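Local coordinates for SusD superfamily protein (Bacteroides fragilis NCTC 9343, PDB 3NQP) that probably binds glycans at the outer membrane of the bacterium as a SusD-family lipoprotein, handing them on for uptake, at residues L307-T312 / K360-V365; F283-G288 / E301-A306; F271-A276 / A370-G375. One frame throughout, in Å; residues are numbered along the deposited sequence. Where two conformers were deposited one is given.

Contact 1 (L307-T312 / K360-V365); sequences LDIQNT and KNIGYV
The methyl end of Ile362 meets two aliphatic side chains of 307-312: its CD1 lies 3.9 Å from CG2 of Ile309 and 4.3 Å from CD1 of Leu307. Branched aliphatic side chains suit this buried patch, which holds no charge. Ile362 reaches it with CG1 between backbone N and carbonyl carbon (chi1 57°), and its side chain crosses that of Ile309 at about a right angle. Toward the surface, a methyl of Val365, CG2, lies against two oxygens of Asp308, 3.5 Å from the carbonyl O and 3.6 Å from OD2. The aspartate side chain has two conformers; in one of them Gln310 NE2 donates a bent bond to OD1 (2.7 Å) from above the carboxylate plane. Behind them, the type II' turn from Ile309 to Thr312 is closed by the bond from Thr312 N to Ile309 O, which also accepts from Thr312 OG1. Arg371 ties both sides together, since its NE binds Asp308 O and its NH1 binds Ile362 O. Gln310 OE1 receives the backbone N-H of this same arginine. The contact thus lies beside the two-stranded antiparallel ribbon of 364-365 and 371-372, while Lys360 and Asn361 lead away to pack on helix 251-255.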
loop_
_atom_site.group_PDB
_atom_site.type_symbol
_atom_site.label_atom_id
_atom_site.label_comp_id
_atom_site.label_asym_id
_atom_site.label_seq_id
_atom_site.Cartn_x
_atom_site.Cartn_y
_atom_site.Cartn_z
ATOM N N LEU A 307 -0.284 -9.654 -23.298
ATOM C CA LEU A 307 -1.239 -9.482 -22.178
ATOM C C LEU A 307 -2.677 -9.269 -22.599
ATOM O O LEU A 307 -3.563 -9.305 -21.760
ATOM C CB LEU A 307 -0.825 -8.342 -21.270
ATOM C CG LEU A 307 0.496 -8.594 -20.536
ATOM C CD1 LEU A 307 0.751 -7.465 -19.537
ATOM C CD2 LEU A 307 0.602 -9.971 -19.839
ATOM N N ASP A 308 -2.921 -9.086 -23.899
ATOM C CA ASP A 308 -4.252 -8.708 -24.379
ATOM C C ASP A 308 -4.711 -7.409 -23.710
ATOM O O ASP A 308 -5.726 -7.334 -22.994
ATOM C CB ASP A 308 -5.277 -9.836 -24.193
ATOM C CG ASP A 308 -6.528 -9.643 -25.068
ATOM O OD1 ASP A 308 -6.624 -8.671 -25.856
ATOM O OD2 ASP A 308 -7.429 -10.480 -24.956
ATOM N N ILE A 309 -3.958 -6.367 -23.990
ATOM C CA ILE A 309 -4.333 -5.046 -23.531
ATOM C C ILE A 309 -4.586 -4.086 -24.715
ATOM O O ILE A 309 -4.927 -2.941 -24.491
ATOM C CB ILE A 309 -3.265 -4.466 -22.582
ATOM C CG1 ILE A 309 -1.970 -4.288 -23.316
ATOM C CG2 ILE A 309 -3.106 -5.349 -21.274
ATOM C CD1 ILE A 309 -0.873 -3.386 -22.634
ATOM N N GLN A 310 -4.497 -4.581 -25.951
ATOM C CA GLN A 310 -4.677 -3.753 -27.144
ATOM C C GLN A 310 -3.833 -2.482 -26.996
ATOM O O GLN A 310 -2.693 -2.579 -26.546
ATOM C CB GLN A 310 -6.148 -3.443 -27.369
ATOM C CG GLN A 310 -7.080 -4.627 -27.293
ATOM C CD GLN A 310 -7.605 -4.859 -25.919
ATOM O OE1 GLN A 310 -8.071 -3.923 -25.250
ATOM N NE2 GLN A 310 -7.520 -6.124 -25.451
ATOM N N ASN A 311 -4.353 -1.313 -27.371
ATOM C CA ASN A 311 -3.601 -0.094 -27.240
ATOM C C ASN A 311 -3.907 0.706 -25.984
ATOM O O ASN A 311 -3.759 1.930 -25.998
ATOM C CB ASN A 311 -3.742 0.832 -28.462
ATOM C CG ASN A 311 -2.595 1.832 -28.549
ATOM O OD1 ASN A 311 -1.473 1.552 -28.065
ATOM N ND2 ASN A 311 -2.865 3.002 -29.103
ATOM N N THR A 312 -4.265 0.029 -24.904
ATOM C CA THR A 312 -4.691 0.691 -23.689
ATOM C C THR A 312 -3.547 1.010 -22.740
ATOM O O THR A 312 -3.782 1.648 -21.690
ATOM C CB THR A 312 -5.751 -0.171 -22.928
ATOM O OG1 THR A 312 -5.152 -1.399 -22.495
ATOM C CG2 THR A 312 -6.951 -0.498 -23.806
ATOM N N LYS A 360 -0.428 -8.283 -12.591
ATOM C CA LYS A 360 -0.968 -8.724 -11.307
ATOM C C LYS A 360 -2.439 -8.428 -11.141
ATOM O O LYS A 360 -3.162 -9.250 -10.577
ATOM C CB LYS A 360 -0.220 -8.030 -10.162
ATOM C CG LYS A 360 -0.522 -8.614 -8.759
ATOM C CD LYS A 360 0.450 -8.072 -7.705
ATOM C CE LYS A 360 0.049 -8.505 -6.297
ATOM N NZ LYS A 360 1.115 -8.208 -5.318
ATOM N N ASN A 361 -2.870 -7.256 -11.604
ATOM C CA ASN A 361 -4.189 -6.702 -11.235
ATOM C C ASN A 361 -4.696 -5.746 -12.338
ATOM O O ASN A 361 -4.990 -4.593 -12.101
ATOM C CB ASN A 361 -4.073 -6.023 -9.858
ATOM C CG ASN A 361 -5.396 -5.567 -9.287
ATOM O OD1 ASN A 361 -6.436 -6.220 -9.474
ATOM N ND2 ASN A 361 -5.355 -4.462 -8.524
ATOM N N ILE A 362 -4.710 -6.242 -13.578
ATOM C CA ILE A 362 -5.096 -5.437 -14.759
ATOM C C ILE A 362 -6.525 -5.737 -15.246
ATOM O O ILE A 362 -6.862 -5.533 -16.427
ATOM C CB ILE A 362 -4.038 -5.533 -15.900
ATOM C CG1 ILE A 362 -3.782 -6.983 -16.334
ATOM C CG2 ILE A 362 -2.727 -4.873 -15.449
ATOM C CD1 ILE A 362 -3.186 -7.146 -17.829
ATOM N N GLY A 363 -7.383 -6.197 -14.342
ATOM C CA GLY A 363 -8.845 -6.279 -14.656
ATOM C C GLY A 363 -9.193 -7.395 -15.641
ATOM O O GLY A 363 -8.738 -8.515 -15.469
ATOM N N TYR A 364 -9.949 -7.081 -16.691
ATOM C CA TYR A 364 -10.340 -8.108 -17.687
ATOM C C TYR A 364 -10.582 -7.518 -19.054
ATOM O O TYR A 364 -10.550 -6.300 -19.238
ATOM C CB TYR A 364 -11.590 -8.867 -17.204
ATOM C CG TYR A 364 -12.769 -7.962 -16.893
ATOM C CD1 TYR A 364 -13.340 -7.138 -17.876
ATOM C CD2 TYR A 364 -13.303 -7.906 -15.603
ATOM C CE1 TYR A 364 -14.408 -6.298 -17.577
ATOM C CE2 TYR A 364 -14.379 -7.083 -15.300
ATOM C CZ TYR A 364 -14.913 -6.263 -16.284
ATOM O OH TYR A 364 -15.948 -5.423 -15.949
ATOM N N VAL A 365 -10.824 -8.384 -20.036
ATOM C CA VAL A 365 -11.189 -7.941 -21.354
ATOM C C VAL A 365 -12.684 -8.184 -21.439
ATOM O O VAL A 365 -13.159 -9.313 -21.202
ATOM C CB VAL A 365 -10.457 -8.724 -22.440
ATOM C CG1 VAL A 365 -10.844 -8.198 -23.802
ATOM C CG2 VAL A 365 -8.916 -8.667 -22.239
#

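Contact 2 (F283-G288 / E301-A306); sequences FTYNVG and EVFGDA
Tyr285 lays its ring against 301-306 and spends its hydroxyl there too. Before it in the chain, Phe283 turns away and packs on helix 39-48. At Tyr285, with CG between backbone N and carbonyl carbon (chi1 51°), the ring is directed at the other segment. Phe303 presents its edge to one face of this ring in a T-shaped stack, with centroids 5.1 Å apart and planes at 89°. The touching atom is Phe303 CE1, 3.6 Å from Tyr285 CE1 and offset toward the rim. A face of the phenylalanine is in turn covered by the methyl of Ala306. Next to Phe303, Gly304 brings its carbonyl O to 3.8 Å from Tyr285 CE2; its backbone has a positive phi, a shape that glycine adopts readily.

Tyrosine suits the place because it joins an aromatic face to a polar end: its OH donates to Asp305 OD1 at 2.7 Å, using the anti lone pair, with ring and carboxylate planes 74° apart. The same hydroxyl accepts from Leu307 N. Both segments belong to the long, irregular excursion between strand 265-269 and helix 321-325 in the SusD-family region, and here side chains lock together two pieces that have no regular secondary structure. The carboxylate of Asp305 is gripped further, OD1 by Ile309 N and OD2 by Gln310 N, so three donors hold it, and a negative charge is probably stabilised by them.

Further along, Val287 brings CG2 to 4.1 Å from Asp305 CG, its methyl lying against the carboxylate group and its side chain at about a right angle to that of the aspartate.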
loop_
_atom_site.group_PDB
_atom_site.type_symbol
_atom_site.label_atom_id
_atom_site.label_comp_id
_atom_site.label_asym_id
_atom_site.label_seq_id
_atom_site.Cartn_x
_atom_site.Cartn_y
_atom_site.Cartn_z
ATOM N N PHE A 283 1.886 0.196 -16.179
ATOM C CA PHE A 283 3.004 -0.712 -15.852
ATOM C C PHE A 283 3.183 -1.770 -16.958
ATOM O O PHE A 283 3.827 -2.795 -16.713
ATOM C CB PHE A 283 2.767 -1.483 -14.542
ATOM C CG PHE A 283 2.938 -0.668 -13.286
ATOM C CD1 PHE A 283 2.027 0.301 -12.937
ATOM C CD2 PHE A 283 3.966 -0.960 -12.393
ATOM C CE1 PHE A 283 2.202 1.027 -11.743
ATOM C CE2 PHE A 283 4.127 -0.252 -11.208
ATOM C CZ PHE A 283 3.250 0.722 -10.885
ATOM N N THR A 284 2.573 -1.558 -18.127
ATOM C CA THR A 284 2.558 -2.597 -19.181
ATOM C C THR A 284 3.438 -2.256 -20.400
ATOM O O THR A 284 4.682 -2.231 -20.288
ATOM C CB THR A 284 1.120 -2.977 -19.570
ATOM O OG1 THR A 284 0.441 -1.892 -20.228
ATOM C CG2 THR A 284 0.349 -3.410 -18.312
ATOM N N TYR A 285 2.807 -2.006 -21.557
ATOM C CA TYR A 285 3.513 -1.589 -22.736
ATOM C C TYR A 285 2.471 -0.909 -23.678
ATOM O O TYR A 285 1.235 -1.056 -23.516
ATOM C CB TYR A 285 4.200 -2.777 -23.406
ATOM C CG TYR A 285 3.224 -3.902 -23.620
ATOM C CD1 TYR A 285 2.961 -4.810 -22.598
ATOM C CD2 TYR A 285 2.532 -4.032 -24.808
ATOM C CE1 TYR A 285 2.037 -5.835 -22.757
ATOM C CE2 TYR A 285 1.591 -5.090 -24.981
ATOM C CZ TYR A 285 1.346 -5.963 -23.950
ATOM O OH TYR A 285 0.404 -6.974 -24.089
ATOM N N ASN A 286 2.997 -0.149 -24.622
ATOM C CA ASN A 286 2.223 0.593 -25.594
ATOM C C ASN A 286 2.242 -0.172 -26.922
ATOM O O ASN A 286 3.217 -0.106 -27.650
ATOM C CB ASN A 286 2.904 1.949 -25.781
ATOM C CG ASN A 286 2.057 2.958 -26.543
ATOM O OD1 ASN A 286 1.380 2.625 -27.499
ATOM N ND2 ASN A 286 2.121 4.220 -26.116
ATOM N N VAL A 287 1.156 -0.818 -27.286
ATOM C CA VAL A 287 1.130 -1.574 -28.563
ATOM C C VAL A 287 1.258 -0.643 -29.778
ATOM O O VAL A 287 1.931 -0.961 -30.755
ATOM C CB VAL A 287 -0.116 -2.421 -28.661
ATOM C CG1 VAL A 287 -0.333 -2.929 -30.103
ATOM C CG2 VAL A 287 0.023 -3.607 -27.723
ATOM N N GLY A 288 0.660 0.531 -29.679
ATOM C CA GLY A 288 0.709 1.526 -30.735
ATOM C C GLY A 288 2.108 1.963 -31.158
ATOM O O GLY A 288 2.410 2.040 -32.352
ATOM N N GLU A 301 8.670 -16.850 -28.736
ATOM C CA GLU A 301 7.642 -16.282 -29.587
ATOM C C GLU A 301 7.706 -14.775 -29.533
ATOM O O GLU A 301 8.049 -14.231 -28.509
ATOM C CB GLU A 301 6.281 -16.767 -29.064
ATOM C CG GLU A 301 5.118 -16.349 -29.819
ATOM C CD GLU A 301 3.821 -16.911 -29.273
ATOM O OE1 GLU A 301 3.821 -17.763 -28.355
ATOM O OE2 GLU A 301 2.786 -16.469 -29.782
ATOM N N VAL A 302 7.363 -14.108 -30.625
ATOM C CA VAL A 302 7.333 -12.630 -30.651
ATOM C C VAL A 302 6.319 -12.142 -29.606
ATOM O O VAL A 302 5.270 -12.735 -29.426
ATOM C CB VAL A 302 7.010 -12.069 -32.047
ATOM C CG1 VAL A 302 6.952 -10.557 -32.038
ATOM C CG2 VAL A 302 8.076 -12.480 -33.062
ATOM N N PHE A 303 6.677 -11.090 -28.874
ATOM C CA PHE A 303 5.850 -10.652 -27.740
ATOM C C PHE A 303 4.456 -10.152 -28.181
ATOM O O PHE A 303 3.439 -10.571 -27.640
ATOM C CB PHE A 303 6.628 -9.561 -26.975
ATOM C CG PHE A 303 6.029 -9.198 -25.639
ATOM C CD1 PHE A 303 4.962 -8.357 -25.564
ATOM C CD2 PHE A 303 6.522 -9.757 -24.479
ATOM C CE1 PHE A 303 4.411 -8.003 -24.321
ATOM C CE2 PHE A 303 5.962 -9.444 -23.257
ATOM C CZ PHE A 303 4.917 -8.539 -23.186
ATOM N N GLY A 304 4.405 -9.244 -29.155
ATOM C CA GLY A 304 3.128 -8.769 -29.668
ATOM C C GLY A 304 2.287 -8.192 -28.525
ATOM O O GLY A 304 2.790 -7.441 -27.688
ATOM N N ASP A 305 1.004 -8.515 -28.495
ATOM C CA ASP A 305 0.130 -8.059 -27.431
ATOM C C ASP A 305 -0.118 -9.224 -26.486
ATOM O O ASP A 305 -1.261 -9.678 -26.316
ATOM C CB ASP A 305 -1.204 -7.545 -27.989
ATOM C CG ASP A 305 -2.112 -7.023 -26.909
ATOM O OD1 ASP A 305 -1.653 -6.832 -25.775
ATOM O OD2 ASP A 305 -3.271 -6.734 -27.187
ATOM N N ALA A 306 0.951 -9.689 -25.851
ATOM C CA ALA A 306 0.925 -10.912 -25.051
ATOM C C ALA A 306 -0.054 -10.843 -23.874
ATOM O O ALA A 306 -0.572 -11.840 -23.501
ATOM C CB ALA A 306 2.330 -11.219 -24.547
#

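Contact 3 (F271-A276 / A370-G375); sequences FLEGEA and ARVYCG. With EDO (1,2-ethanediol), chain I.
Two carbonyl oxygens lie close, side by side, where the backbones of the two segments come nearest: Phe271 O is 3.5 Å from Cys374 O, a placement that is probably unfavourable by itself. Cys374 O also accepts from Lys260 NZ, which may offset it. The one apolar touch beside the pair is Phe271 CB to Cys374 CB at 4.4 Å, and the cysteine methylene also lies over backbone, its CB 4.0 Å from Glu273 N. A small side chain such as cysteine suits so close an approach, the CA atoms of Phe271 and Cys374 being 4.8 Å apart. The phenylalanine ring bends away from the contact, and its CD2 passes 3.4 Å from Gly375 O; beyond, the ring packs on Arg36 of helix 21-37.

Segment 271-276 reverses through a turn from Leu272 to Glu275, closed by Glu275 N to Leu272 O, with Gly274 at positive phi. Ala276 N donates to the same carbonyl, so that Glu275 and Ala276 both face Leu272 in a classic beta bulge. Across from it, 371-372 is the second strand of a small antiparallel ribbon, paired with 364-365, and leaves it through an inverse gamma turn centred on Tyr373, whose Cys374 N to Val372 O bond is weak.

Glu273 reaches across to Val372. Its chain runs fully extended, CG anti to the backbone N (chi1 -177°), and crosses Val372 at about a right angle. Aliphatic CB and CG lie near Val372 CG1, while OE2 passes 3.7 Å from Val372 CG2. The carboxylate is satisfied by Tyr364 OH at OE1 and Asn366 ND2 at OE2.

Arg371 lays its CG over a face of the Tyr373 ring, whose OH bonds to Thr312 OG1. At its far end NH2 donates to O2 of a 1,2-ethanediol at 3.1 Å, nearly straight at 165°; this molecule probably comes from the crystallisation liquor.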
loop_
_atom_site.group_PDB
_atom_site.type_symbol
_atom_site.label_atom_id
_atom_site.label_comp_id
_atom_site.label_asym_id
_atom_site.label_seq_id
_atom_site.Cartn_x
_atom_site.Cartn_y
_atom_site.Cartn_z
ATOM N N PHE A 271 -13.102 -0.583 -8.160
ATOM C CA PHE A 271 -13.096 0.004 -9.485
ATOM C C PHE A 271 -14.140 -0.808 -10.259
ATOM O O PHE A 271 -14.285 -1.999 -10.025
ATOM C CB PHE A 271 -11.673 -0.032 -10.102
ATOM C CG PHE A 271 -10.753 1.039 -9.513
ATOM C CD1 PHE A 271 -10.894 2.383 -9.878
ATOM C CD2 PHE A 271 -9.824 0.725 -8.559
ATOM C CE1 PHE A 271 -10.106 3.372 -9.310
ATOM C CE2 PHE A 271 -9.050 1.687 -7.974
ATOM C CZ PHE A 271 -9.179 3.032 -8.351
ATOM N N LEU A 272 -14.915 -0.140 -11.110
ATOM C CA LEU A 272 -16.089 -0.746 -11.757
ATOM C C LEU A 272 -16.179 -0.237 -13.186
ATOM O O LEU A 272 -16.168 0.967 -13.408
ATOM C CB LEU A 272 -17.364 -0.375 -10.981
ATOM C CG LEU A 272 -18.744 -0.879 -11.424
ATOM C CD1 LEU A 272 -18.821 -2.429 -11.377
ATOM C CD2 LEU A 272 -19.858 -0.235 -10.576
ATOM N N GLU A 273 -16.174 -1.152 -14.150
ATOM C CA GLU A 273 -16.372 -0.784 -15.554
ATOM C C GLU A 273 -17.562 0.157 -15.697
ATOM O O GLU A 273 -18.591 -0.018 -15.061
ATOM C CB GLU A 273 -16.571 -2.013 -16.423
ATOM C CG GLU A 273 -16.716 -1.719 -17.904
ATOM C CD GLU A 273 -16.803 -2.986 -18.742
ATOM O OE1 GLU A 273 -16.752 -4.100 -18.199
ATOM O OE2 GLU A 273 -16.880 -2.860 -19.956
ATOM N N GLY A 274 -17.375 1.198 -16.491
ATOM C CA GLY A 274 -18.412 2.191 -16.677
ATOM C C GLY A 274 -18.544 3.229 -15.601
ATOM O O GLY A 274 -19.389 4.104 -15.726
ATOM N N GLU A 275 -17.734 3.154 -14.548
ATOM C CA GLU A 275 -17.788 4.150 -13.458
ATOM C C GLU A 275 -16.395 4.759 -13.206
ATOM O O GLU A 275 -16.204 5.961 -13.360
ATOM C CB GLU A 275 -18.353 3.505 -12.200
ATOM C CG GLU A 275 -18.506 4.432 -10.971
ATOM C CD GLU A 275 -19.163 3.705 -9.781
ATOM O OE1 GLU A 275 -18.471 2.909 -9.083
ATOM O OE2 GLU A 275 -20.369 3.918 -9.531
ATOM N N ALA A 276 -15.425 3.922 -12.844
ATOM C CA ALA A 276 -14.050 4.374 -12.620
ATOM C C ALA A 276 -13.139 3.191 -12.817
ATOM O O ALA A 276 -13.479 2.063 -12.423
ATOM C CB ALA A 276 -13.901 4.946 -11.233
ATOM N N ALA A 370 -12.405 -5.170 -25.309
ATOM C CA ALA A 370 -11.593 -4.114 -24.725
ATOM C C ALA A 370 -11.098 -4.430 -23.299
ATOM O O ALA A 370 -11.866 -4.845 -22.445
ATOM C CB ALA A 370 -12.369 -2.775 -24.722
ATOM N N ARG A 371 -9.812 -4.192 -23.072
ATOM C CA ARG A 371 -9.202 -4.286 -21.776
ATOM C C ARG A 371 -9.785 -3.183 -20.888
ATOM O O ARG A 371 -9.820 -2.023 -21.282
ATOM C CB ARG A 371 -7.684 -4.129 -21.918
ATOM C CG ARG A 371 -6.877 -3.919 -20.594
ATOM C CD ARG A 371 -7.001 -5.097 -19.640
ATOM N NE ARG A 371 -6.543 -6.341 -20.237
ATOM C CZ ARG A 371 -6.562 -7.505 -19.600
ATOM N NH1 ARG A 371 -7.032 -7.573 -18.365
ATOM N NH2 ARG A 371 -6.134 -8.601 -20.206
ATOM N N VAL A 372 -10.282 -3.576 -19.726
ATOM C CA VAL A 372 -10.791 -2.649 -18.728
ATOM C C VAL A 372 -10.007 -2.785 -17.432
ATOM O O VAL A 372 -9.993 -3.836 -16.824
ATOM C CB VAL A 372 -12.301 -2.892 -18.465
ATOM C CG1 VAL A 372 -12.837 -1.901 -17.435
ATOM C CG2 VAL A 372 -13.145 -2.758 -19.759
ATOM N N TYR A 373 -9.331 -1.728 -17.010
ATOM C CA TYR A 373 -8.513 -1.788 -15.779
ATOM C C TYR A 373 -9.381 -1.558 -14.522
ATOM O O TYR A 373 -9.280 -0.532 -13.875
ATOM C CB TYR A 373 -7.365 -0.793 -15.844
ATOM C CG TYR A 373 -6.411 -1.110 -16.981
ATOM C CD1 TYR A 373 -5.525 -2.177 -16.899
ATOM C CD2 TYR A 373 -6.421 -0.373 -18.142
ATOM C CE1 TYR A 373 -4.642 -2.469 -17.958
ATOM C CE2 TYR A 373 -5.572 -0.660 -19.188
ATOM C CZ TYR A 373 -4.680 -1.720 -19.091
ATOM O OH TYR A 373 -3.824 -1.999 -20.131
ATOM N N CYS A 374 -10.243 -2.532 -14.215
ATOM C CA CYS A 374 -11.123 -2.468 -13.065
ATOM C C CYS A 374 -10.703 -3.412 -11.954
ATOM O O CYS A 374 -11.535 -3.843 -11.162
ATOM C CB CYS A 374 -12.581 -2.712 -13.500
ATOM S SG CYS A 374 -12.879 -4.343 -14.203
ATOM N N GLY A 375 -9.408 -3.764 -11.885
ATOM C CA GLY A 375 -8.897 -4.478 -10.715
ATOM C C GLY A 375 -9.088 -3.643 -9.438
ATOM O O GLY A 375 -8.839 -2.451 -9.452
HETATM C C1 EDO I . -5.626 -9.965 -16.721
HETATM O O1 EDO I . -4.329 -10.601 -16.553
HETATM C C2 EDO I . -6.754 -10.918 -17.137
HETATM O O2 EDO I . -6.692 -11.179 -18.557
#

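Overall arrangement
All three contacts lie on one side of the chain's centre, within the SusD-family region. Contact 1 sits about 10 Å, centre to centre, from each of the others, whereas contacts 2 and 3 are about 20 Å apart. Along the chain, contact 3 is the widest closure and encompasses the other two, and contact 2 closes before contact 1 opens. Contacts 1 and 3 share the ribbon of strands 364-365 and 371-372, while Thr284 packing against Ile309 connects contacts 1 and 2. Together they hold parts of the irregular chain between strand 265-269 and helix 321-325 to one another and to that ribbon, beside the helical part of this SusD-family protein.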